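Local coordinates for Rho GTPase-activating protein 15 (Homo sapiens, PDB 3BYI) that stimulates GTP hydrolysis by Rho-type GTPases, among them RAC1, through its RhoGAP domain, converting them to the inactive GDP-bound state, at residues 181-186 with 194-199; 110-115 with 137-142. All blocks are in the same frame, centred on the assembly; numbering follows the deposited sequence.

Interaction 1 of 2, residues 181-186 with 194-199; sequences RAENET and VYQNQI
The flat amide of Gln-196 reaches Glu-183 in its own plane, whereas the carboxylate of Glu-183 is met from above, with the incoming NE2 lying 47° out of its plane. The two groups are turned 55° against each other, and the side chains cross at about a right angle. This is a side-chain tie within the all-helical RhoGAP domain: Gln-196 reaches out from helix 189-205 to the loop that leaves helix 168-180, where Arg-181, the first residue to leave helical geometry, has a positive phi. Both ends of the amide are used. Its NE2 donates to Glu-183 OE1 (2.8 Å), and its OE1 accepts the backbone N-H of Ala-182 (N to OE1 2.9 Å). Both bonds are fairly straight, and the backbone N-H, which can only donate, is consistent with the oxygen being at that end; together they hold the amide's rotation. Gln-196 CG sits between the backbone N and the carbonyl carbon (chi1 68°), and the chain runs extended from there, placing the amide against the loop. The Glu-183 chain instead bends at chi2, which brings its carboxylate to the glutamine. Gln-196 is buried and its chain touches Pro-177 and Leu-180 of helix 168-180, so the two bonds give each end of the amide one polar partner away from the surface. Arg-181 sends its guanidinium group elsewhere, NH2 bonding Leu-103 O. Within the loop, Glu-185 N donates to Ala-182 O (3.3 Å), closing a turn. Glu-183 OE1 also stands 3.2 Å from Gln-196 OE1, a probably unfavourable approach of two acceptors. The methyl of Ala-182 packs against the same amide, with CB 3.3 Å from Gln-196 OE1.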
ATOM      1  N   ARG A 181       4.008  -8.787  -3.136  1.00 49.65           N
ATOM      2  CA  ARG A 181       5.465  -8.997  -3.318  1.00 53.47           C
ATOM      3  C   ARG A 181       5.820 -10.475  -3.550  1.00 52.67           C
ATOM      4  O   ARG A 181       6.809 -10.981  -3.038  1.00 53.07           O
ATOM      5  CB  ARG A 181       6.217  -8.465  -2.084  1.00 53.09           C
ATOM      6  CG  ARG A 181       7.711  -8.176  -2.252  1.00 56.78           C
ATOM      7  CD  ARG A 181       8.333  -7.777  -0.900  1.00 49.56           C
ATOM      8  NE  ARG A 181       7.816  -6.508  -0.419  1.00 45.40           N
ATOM      9  CZ  ARG A 181       8.076  -5.970   0.770  1.00 47.39           C
ATOM     10  NH1 ARG A 181       8.878  -6.587   1.630  1.00 45.40           N
ATOM     11  NH2 ARG A 181       7.529  -4.794   1.088  1.00 47.18           N
ATOM     12  N   ALA A 182       5.012 -11.146  -4.367  1.00 57.72           N
ATOM     13  CA  ALA A 182       5.076 -12.607  -4.522  1.00 57.32           C
ATOM     14  C   ALA A 182       5.906 -13.075  -5.703  1.00 54.33           C
ATOM     15  O   ALA A 182       6.050 -14.277  -5.895  1.00 51.85           O
ATOM     16  CB  ALA A 182       3.652 -13.186  -4.612  1.00 57.56           C
ATOM     17  N   GLU A 183       6.457 -12.128  -6.470  1.00 61.50           N
ATOM     18  CA  GLU A 183       7.187 -12.404  -7.741  1.00 65.54           C
ATOM     19  C   GLU A 183       8.219 -13.497  -7.542  1.00 68.19           C
ATOM     20  O   GLU A 183       8.267 -14.489  -8.309  1.00 68.87           O
ATOM     21  CB  GLU A 183       7.958 -11.168  -8.279  1.00 66.06           C
ATOM     22  CG  GLU A 183       7.171  -9.921  -8.633  1.00 68.30           C
ATOM     23  CD  GLU A 183       6.747  -9.149  -7.404  1.00 61.12           C
ATOM     24  OE1 GLU A 183       5.744  -9.553  -6.780  1.00 66.80           O
ATOM     25  OE2 GLU A 183       7.415  -8.162  -7.054  1.00 72.98           O
ATOM     26  N   ASN A 184       9.035 -13.291  -6.497  1.00 70.05           N
ATOM     27  CA  ASN A 184      10.217 -14.116  -6.235  1.00 72.23           C
ATOM     28  C   ASN A 184      10.005 -15.315  -5.305  1.00 73.24           C
ATOM     29  O   ASN A 184      10.923 -16.130  -5.163  1.00 73.33           O
ATOM     30  CB  ASN A 184      11.360 -13.254  -5.676  1.00 73.71           C
ATOM     31  CG  ASN A 184      12.739 -13.889  -5.887  1.00 70.61           C
ATOM     32  OD1 ASN A 184      12.928 -14.713  -6.793  1.00 63.92           O
ATOM     33  ND2 ASN A 184      13.704 -13.505  -5.053  1.00 65.71           N
ATOM     34  N   GLU A 185       8.834 -15.439  -4.668  1.00 72.06           N
ATOM     35  CA  GLU A 185       8.552 -16.662  -3.893  1.00 72.21           C
ATOM     36  C   GLU A 185       8.855 -17.906  -4.779  1.00 70.61           C
ATOM     37  O   GLU A 185       8.670 -17.877  -5.995  1.00 68.70           O
ATOM     38  CB  GLU A 185       7.111 -16.683  -3.340  1.00 71.01           C
ATOM     39  CG  GLU A 185       6.714 -15.495  -2.415  1.00 76.88           C
ATOM     40  CD  GLU A 185       7.802 -15.066  -1.399  1.00 84.16           C
ATOM     41  OE1 GLU A 185       8.227 -15.894  -0.558  1.00 83.04           O
ATOM     42  OE2 GLU A 185       8.219 -13.882  -1.441  1.00 73.74           O
ATOM     43  N   THR A 186       9.367 -18.979  -4.185  1.00 71.50           N
ATOM     44  CA  THR A 186       9.836 -20.106  -5.003  1.00 71.61           C
ATOM     45  C   THR A 186       8.664 -20.651  -5.828  1.00 69.02           C
ATOM     46  O   THR A 186       7.542 -20.795  -5.320  1.00 66.18           O
ATOM     47  CB  THR A 186      10.495 -21.258  -4.185  1.00 71.68           C
ATOM     48  OG1 THR A 186      10.906 -20.781  -2.889  1.00 66.59           O
ATOM     49  CG2 THR A 186      11.699 -21.850  -4.956  1.00 73.85           C
ATOM     50  N   VAL A 194       0.358 -13.289 -11.788  1.00 41.81           N
ATOM     51  CA  VAL A 194      -1.092 -13.403 -11.969  1.00 42.41           C
ATOM     52  C   VAL A 194      -1.807 -13.616 -10.635  1.00 42.24           C
ATOM     53  O   VAL A 194      -2.865 -13.045 -10.400  1.00 42.77           O
ATOM     54  CB  VAL A 194      -1.460 -14.519 -12.967  1.00 44.07           C
ATOM     55  CG1 VAL A 194      -2.984 -14.548 -13.267  1.00 36.60           C
ATOM     56  CG2 VAL A 194      -0.687 -14.277 -14.278  1.00 49.72           C
ATOM     57  N   TYR A 195      -1.250 -14.458  -9.777  1.00 42.51           N
ATOM     58  CA  TYR A 195      -1.866 -14.756  -8.491  1.00 43.02           C
ATOM     59  C   TYR A 195      -2.098 -13.479  -7.698  1.00 44.87           C
ATOM     60  O   TYR A 195      -3.183 -13.242  -7.182  1.00 45.31           O
ATOM     61  CB  TYR A 195      -0.985 -15.643  -7.649  1.00 42.77           C
ATOM     62  CG  TYR A 195      -0.937 -17.105  -8.002  1.00 44.22           C
ATOM     63  CD1 TYR A 195      -1.816 -17.683  -8.912  1.00 41.35           C
ATOM     64  CD2 TYR A 195      -0.016 -17.929  -7.358  1.00 39.56           C
ATOM     65  CE1 TYR A 195      -1.748 -19.049  -9.198  1.00 42.75           C
ATOM     66  CE2 TYR A 195       0.062 -19.278  -7.637  1.00 40.30           C
ATOM     67  CZ  TYR A 195      -0.803 -19.844  -8.544  1.00 44.42           C
ATOM     68  OH  TYR A 195      -0.697 -21.196  -8.775  1.00 42.43           O
ATOM     69  N   GLN A 196      -1.059 -12.674  -7.569  1.00 44.19           N
ATOM     70  CA  GLN A 196      -1.151 -11.511  -6.742  1.00 43.35           C
ATOM     71  C   GLN A 196      -2.046 -10.413  -7.320  1.00 43.98           C
ATOM     72  O   GLN A 196      -2.787  -9.769  -6.578  1.00 43.61           O
ATOM     73  CB  GLN A 196       0.230 -10.980  -6.430  1.00 46.27           C
ATOM     74  CG  GLN A 196       0.985 -10.394  -7.575  1.00 44.39           C
ATOM     75  CD  GLN A 196       2.422 -10.151  -7.181  1.00 50.09           C
ATOM     76  OE1 GLN A 196       2.779 -10.319  -6.020  1.00 53.83           O
ATOM     77  NE2 GLN A 196       3.247  -9.748  -8.130  1.00 42.12           N
ATOM     78  N   ASN A 197      -1.999 -10.211  -8.632  1.00 43.05           N
ATOM     79  CA  ASN A 197      -2.892  -9.264  -9.280  1.00 42.79           C
ATOM     80  C   ASN A 197      -4.372  -9.693  -9.178  1.00 42.76           C
ATOM     81  O   ASN A 197      -5.262  -8.861  -8.992  1.00 40.54           O
ATOM     82  CB  ASN A 197      -2.508  -9.117 -10.745  1.00 43.42           C
ATOM     83  CG  ASN A 197      -1.180  -8.421 -10.901  1.00 48.20           C
ATOM     84  OD1 ASN A 197      -0.489  -8.217  -9.922  1.00 42.73           O
ATOM     85  ND2 ASN A 197      -0.811  -8.068 -12.124  1.00 35.99           N
ATOM     86  N   GLN A 198      -4.626 -10.991  -9.288  1.00 42.91           N
ATOM     87  CA  GLN A 198      -5.975 -11.489  -9.137  1.00 41.86           C
ATOM     88  C   GLN A 198      -6.483 -11.315  -7.722  1.00 40.56           C
ATOM     89  O   GLN A 198      -7.657 -11.017  -7.533  1.00 41.60           O
ATOM     90  CB  GLN A 198      -6.085 -12.952  -9.556  1.00 39.92           C
ATOM     91  CG  GLN A 198      -6.098 -13.157 -11.077  1.00 39.74           C
ATOM     92  CD  GLN A 198      -7.140 -12.331 -11.766  1.00 48.17           C
ATOM     93  OE1 GLN A 198      -6.823 -11.338 -12.445  1.00 44.11           O
ATOM     94  NE2 GLN A 198      -8.407 -12.714 -11.574  1.00 36.30           N
ATOM     95  N   ILE A 199      -5.615 -11.512  -6.727  1.00 41.26           N
ATOM     96  CA  ILE A 199      -6.001 -11.323  -5.327  1.00 40.08           C
ATOM     97  C   ILE A 199      -6.306  -9.859  -5.082  1.00 43.75           C
ATOM     98  O   ILE A 199      -7.305  -9.514  -4.444  1.00 43.29           O
ATOM     99  CB  ILE A 199      -4.904 -11.771  -4.315  1.00 38.25           C
ATOM    100  CG1 ILE A 199      -4.700 -13.299  -4.351  1.00 40.83           C
ATOM    101  CG2 ILE A 199      -5.298 -11.350  -2.906  1.00 39.76           C
ATOM    102  CD1 ILE A 199      -3.320 -13.756  -3.977  1.00 42.83           C
TER

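Interaction 2 of 2, residues 110-115 with 137-142; sequences YSFFEQ and QKLPPP
The carbonyl oxygen of Lys-138 sits at the edge of the Phe-112 ring, near its plane, 3.5 Å from CZ, the closest polar approach of a contact that is otherwise apolar. One face of the same ring is taken by Leu-139: its CD2 methyl stands 3.7 Å from the ring centroid and only 6° off the normal, a CH-pi contact over the centre. Leu-139 CD2 is thus about equally far from all six ring carbons, at 3.8 Å from Phe-112 CE2. Phe-112 CG lies anti to its carbonyl carbon (chi1 -77°), which projects the ring from helix 110-120 toward the turn. That turn is the corner of the RhoGAP helical bundle where helix 125-138 gives way to helix 141-159, with Pro-140 as the N-cap residue of the latter. Lys-138 adds its CB, 3.8 Å from Phe-112 CE2, while its chain runs on to a bend at chi4 and a weak bond from NZ to Ser-134 O. Replacing Phe-112 by an alanine would probably leave a gap over the Leu-139 methyl and beside Lys-138 CB, with the leucine end less firmly held. Leu-135 of helix 125-138 also touches the ring. Farther along helix 110-120, Gln-115 only brushes the lysine chain, its OE1 4.3 Å from Lys-138 CD.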
ATOM      1  N   TYR A 110       3.648 -13.090   4.091  1.00 50.08           N
ATOM      2  CA  TYR A 110       4.190 -14.278   3.453  1.00 53.49           C
ATOM      3  C   TYR A 110       3.546 -15.576   3.995  1.00 50.36           C
ATOM      4  O   TYR A 110       3.268 -16.501   3.226  1.00 51.69           O
ATOM      5  CB  TYR A 110       5.716 -14.368   3.716  1.00 57.74           C
ATOM      6  CG  TYR A 110       6.629 -13.241   3.221  1.00 58.08           C
ATOM      7  CD1 TYR A 110       6.726 -12.937   1.867  1.00 62.10           C
ATOM      8  CD2 TYR A 110       7.464 -12.538   4.125  1.00 63.42           C
ATOM      9  CE1 TYR A 110       7.589 -11.933   1.403  1.00 68.09           C
ATOM     10  CE2 TYR A 110       8.351 -11.529   3.679  1.00 62.64           C
ATOM     11  CZ  TYR A 110       8.402 -11.228   2.310  1.00 69.62           C
ATOM     12  OH  TYR A 110       9.243 -10.211   1.850  1.00 66.06           O
ATOM     13  N   SER A 111       3.345 -15.669   5.314  1.00 47.81           N
ATOM     14  CA  SER A 111       2.697 -16.876   5.880  1.00 46.97           C
ATOM     15  C   SER A 111       1.279 -17.095   5.312  1.00 49.55           C
ATOM     16  O   SER A 111       0.831 -18.231   5.187  1.00 54.09           O
ATOM     17  CB  SER A 111       2.673 -16.851   7.404  1.00 45.77           C
ATOM     18  OG  SER A 111       2.037 -15.711   7.932  1.00 48.41           O
ATOM     19  N   PHE A 112       0.596 -16.017   4.917  1.00 48.65           N
ATOM     20  CA  PHE A 112      -0.732 -16.129   4.337  1.00 46.87           C
ATOM     21  C   PHE A 112      -0.774 -16.383   2.821  1.00 46.42           C
ATOM     22  O   PHE A 112      -1.804 -16.797   2.291  1.00 46.84           O
ATOM     23  CB  PHE A 112      -1.535 -14.871   4.645  1.00 46.78           C
ATOM     24  CG  PHE A 112      -2.056 -14.811   6.041  1.00 46.56           C
ATOM     25  CD1 PHE A 112      -1.190 -14.650   7.121  1.00 53.95           C
ATOM     26  CD2 PHE A 112      -3.423 -14.876   6.282  1.00 50.14           C
ATOM     27  CE1 PHE A 112      -1.685 -14.577   8.428  1.00 47.74           C
ATOM     28  CE2 PHE A 112      -3.921 -14.822   7.570  1.00 48.26           C
ATOM     29  CZ  PHE A 112      -3.057 -14.668   8.647  1.00 44.46           C
ATOM     30  N   PHE A 113       0.321 -16.144   2.114  1.00 48.91           N
ATOM     31  CA  PHE A 113       0.276 -16.155   0.642  1.00 50.60           C
ATOM     32  C   PHE A 113      -0.296 -17.461   0.036  1.00 49.58           C
ATOM     33  O   PHE A 113      -1.186 -17.411  -0.838  1.00 49.81           O
ATOM     34  CB  PHE A 113       1.664 -15.830   0.057  1.00 52.84           C
ATOM     35  CG  PHE A 113       1.677 -15.783  -1.441  1.00 50.38           C
ATOM     36  CD1 PHE A 113       0.936 -14.827  -2.119  1.00 54.05           C
ATOM     37  CD2 PHE A 113       2.389 -16.723  -2.181  1.00 51.48           C
ATOM     38  CE1 PHE A 113       0.910 -14.797  -3.521  1.00 58.70           C
ATOM     39  CE2 PHE A 113       2.374 -16.693  -3.565  1.00 49.77           C
ATOM     40  CZ  PHE A 113       1.624 -15.742  -4.237  1.00 55.23           C
ATOM     41  N   GLU A 114       0.180 -18.616   0.512  1.00 48.30           N
ATOM     42  CA  GLU A 114      -0.337 -19.902   0.030  1.00 48.45           C
ATOM     43  C   GLU A 114      -1.851 -20.007   0.233  1.00 48.84           C
ATOM     44  O   GLU A 114      -2.559 -20.503  -0.643  1.00 48.80           O
ATOM     45  CB  GLU A 114       0.385 -21.090   0.676  1.00 46.59           C
ATOM     46  N   GLN A 115      -2.342 -19.504   1.370  1.00 50.57           N
ATOM     47  CA  GLN A 115      -3.770 -19.554   1.694  1.00 51.04           C
ATOM     48  C   GLN A 115      -4.603 -18.664   0.799  1.00 48.37           C
ATOM     49  O   GLN A 115      -5.707 -19.060   0.444  1.00 50.16           O
ATOM     50  CB  GLN A 115      -4.048 -19.200   3.173  1.00 52.09           C
ATOM     51  CG  GLN A 115      -3.870 -20.356   4.218  1.00 53.80           C
ATOM     52  CD  GLN A 115      -4.023 -19.875   5.708  1.00 63.97           C
ATOM     53  OE1 GLN A 115      -5.122 -19.980   6.277  1.00 67.67           O
ATOM     54  NE2 GLN A 115      -2.936 -19.341   6.323  1.00 55.05           N
ATOM     55  N   GLN A 137      -9.931 -12.086   8.223  1.00 45.00           N
ATOM     56  CA  GLN A 137     -10.264 -12.210   9.655  1.00 46.26           C
ATOM     57  C   GLN A 137      -9.168 -12.909  10.471  1.00 43.89           C
ATOM     58  O   GLN A 137      -9.131 -12.776  11.684  1.00 44.80           O
ATOM     59  CB  GLN A 137     -11.630 -12.909   9.846  1.00 46.86           C
ATOM     60  CG  GLN A 137     -12.838 -11.993   9.498  1.00 52.52           C
ATOM     61  CD  GLN A 137     -14.164 -12.739   9.209  1.00 53.28           C
ATOM     62  OE1 GLN A 137     -14.195 -13.964   9.017  1.00 63.36           O
ATOM     63  NE2 GLN A 137     -15.266 -11.976   9.152  1.00 54.79           N
ATOM     64  N   LYS A 138      -8.283 -13.660   9.825  1.00 43.72           N
ATOM     65  CA  LYS A 138      -7.168 -14.254  10.553  1.00 45.28           C
ATOM     66  C   LYS A 138      -5.939 -13.337  10.636  1.00 43.82           C
ATOM     67  O   LYS A 138      -5.020 -13.626  11.368  1.00 43.54           O
ATOM     68  CB  LYS A 138      -6.784 -15.621   9.981  1.00 43.75           C
ATOM     69  CG  LYS A 138      -7.894 -16.678  10.051  1.00 46.20           C
ATOM     70  CD  LYS A 138      -7.510 -17.955   9.269  1.00 47.09           C
ATOM     71  CE  LYS A 138      -8.683 -18.932   9.125  1.00 47.87           C
ATOM     72  NZ  LYS A 138      -9.678 -18.511   8.063  1.00 51.72           N
ATOM     73  N   LEU A 139      -5.923 -12.232   9.904  1.00 43.66           N
ATOM     74  CA  LEU A 139      -4.733 -11.367   9.885  1.00 43.46           C
ATOM     75  C   LEU A 139      -4.492 -10.591  11.184  1.00 43.65           C
ATOM     76  O   LEU A 139      -5.417 -10.364  11.967  1.00 44.41           O
ATOM     77  CB  LEU A 139      -4.828 -10.368   8.759  1.00 41.88           C
ATOM     78  CG  LEU A 139      -4.681 -10.853   7.335  1.00 44.51           C
ATOM     79  CD1 LEU A 139      -5.318  -9.811   6.429  1.00 37.83           C
ATOM     80  CD2 LEU A 139      -3.211 -11.108   6.984  1.00 39.54           C
ATOM     81  N   PRO A 140      -3.246 -10.153  11.409  1.00 44.01           N
ATOM     82  CA  PRO A 140      -3.033  -9.281  12.546  1.00 44.16           C
ATOM     83  C   PRO A 140      -3.786  -7.967  12.283  1.00 43.20           C
ATOM     84  O   PRO A 140      -3.843  -7.495  11.142  1.00 41.17           O
ATOM     85  CB  PRO A 140      -1.518  -9.068  12.549  1.00 44.98           C
ATOM     86  CG  PRO A 140      -0.964 -10.107  11.667  1.00 42.16           C
ATOM     87  CD  PRO A 140      -2.001 -10.369  10.657  1.00 44.58           C
ATOM     88  N   PRO A 141      -4.404  -7.396  13.313  1.00 42.10           N
ATOM     89  CA  PRO A 141      -5.261  -6.230  13.023  1.00 43.67           C
ATOM     90  C   PRO A 141      -4.621  -5.094  12.192  1.00 42.25           C
ATOM     91  O   PRO A 141      -5.316  -4.465  11.409  1.00 43.61           O
ATOM     92  CB  PRO A 141      -5.668  -5.732  14.420  1.00 41.99           C
ATOM     93  CG  PRO A 141      -5.491  -6.930  15.314  1.00 42.68           C
ATOM     94  CD  PRO A 141      -4.388  -7.747  14.742  1.00 43.87           C
ATOM     95  N   PRO A 142      -3.320  -4.804  12.389  1.00 42.43           N
ATOM     96  CA  PRO A 142      -2.757  -3.796  11.495  1.00 43.33           C
ATOM     97  C   PRO A 142      -2.827  -4.137  10.025  1.00 43.01           C
ATOM     98  O   PRO A 142      -3.003  -3.243   9.214  1.00 43.99           O
ATOM     99  CB  PRO A 142      -1.295  -3.672  11.970  1.00 45.08           C
ATOM    100  CG  PRO A 142      -1.306  -4.189  13.367  1.00 40.09           C
ATOM    101  CD  PRO A 142      -2.337  -5.260  13.389  1.00 40.74           C
TER

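Overall arrangement
Helix 110-120 joins the two contacts, whose centres lie about 15 Å apart. It supplies one segment of interaction 2 through Phe-112, while the next residue, Phe-113, packs by its CZ against Ala-182 CB of interaction 1 (3.3 Å) and also touches Tyr-195. Tyr-110 of the same helix packs against Arg-181 and Glu-185. Both contacts are partly buried and lie away from the predicted arginine finger, Arg-58. Their chemistry differs: interaction 1 pins a loop to the following helix with hydrogen bonds around a buried amide, whereas interaction 2 rests on an aromatic ring and a buried leucine, with an exposed lysine at its margin.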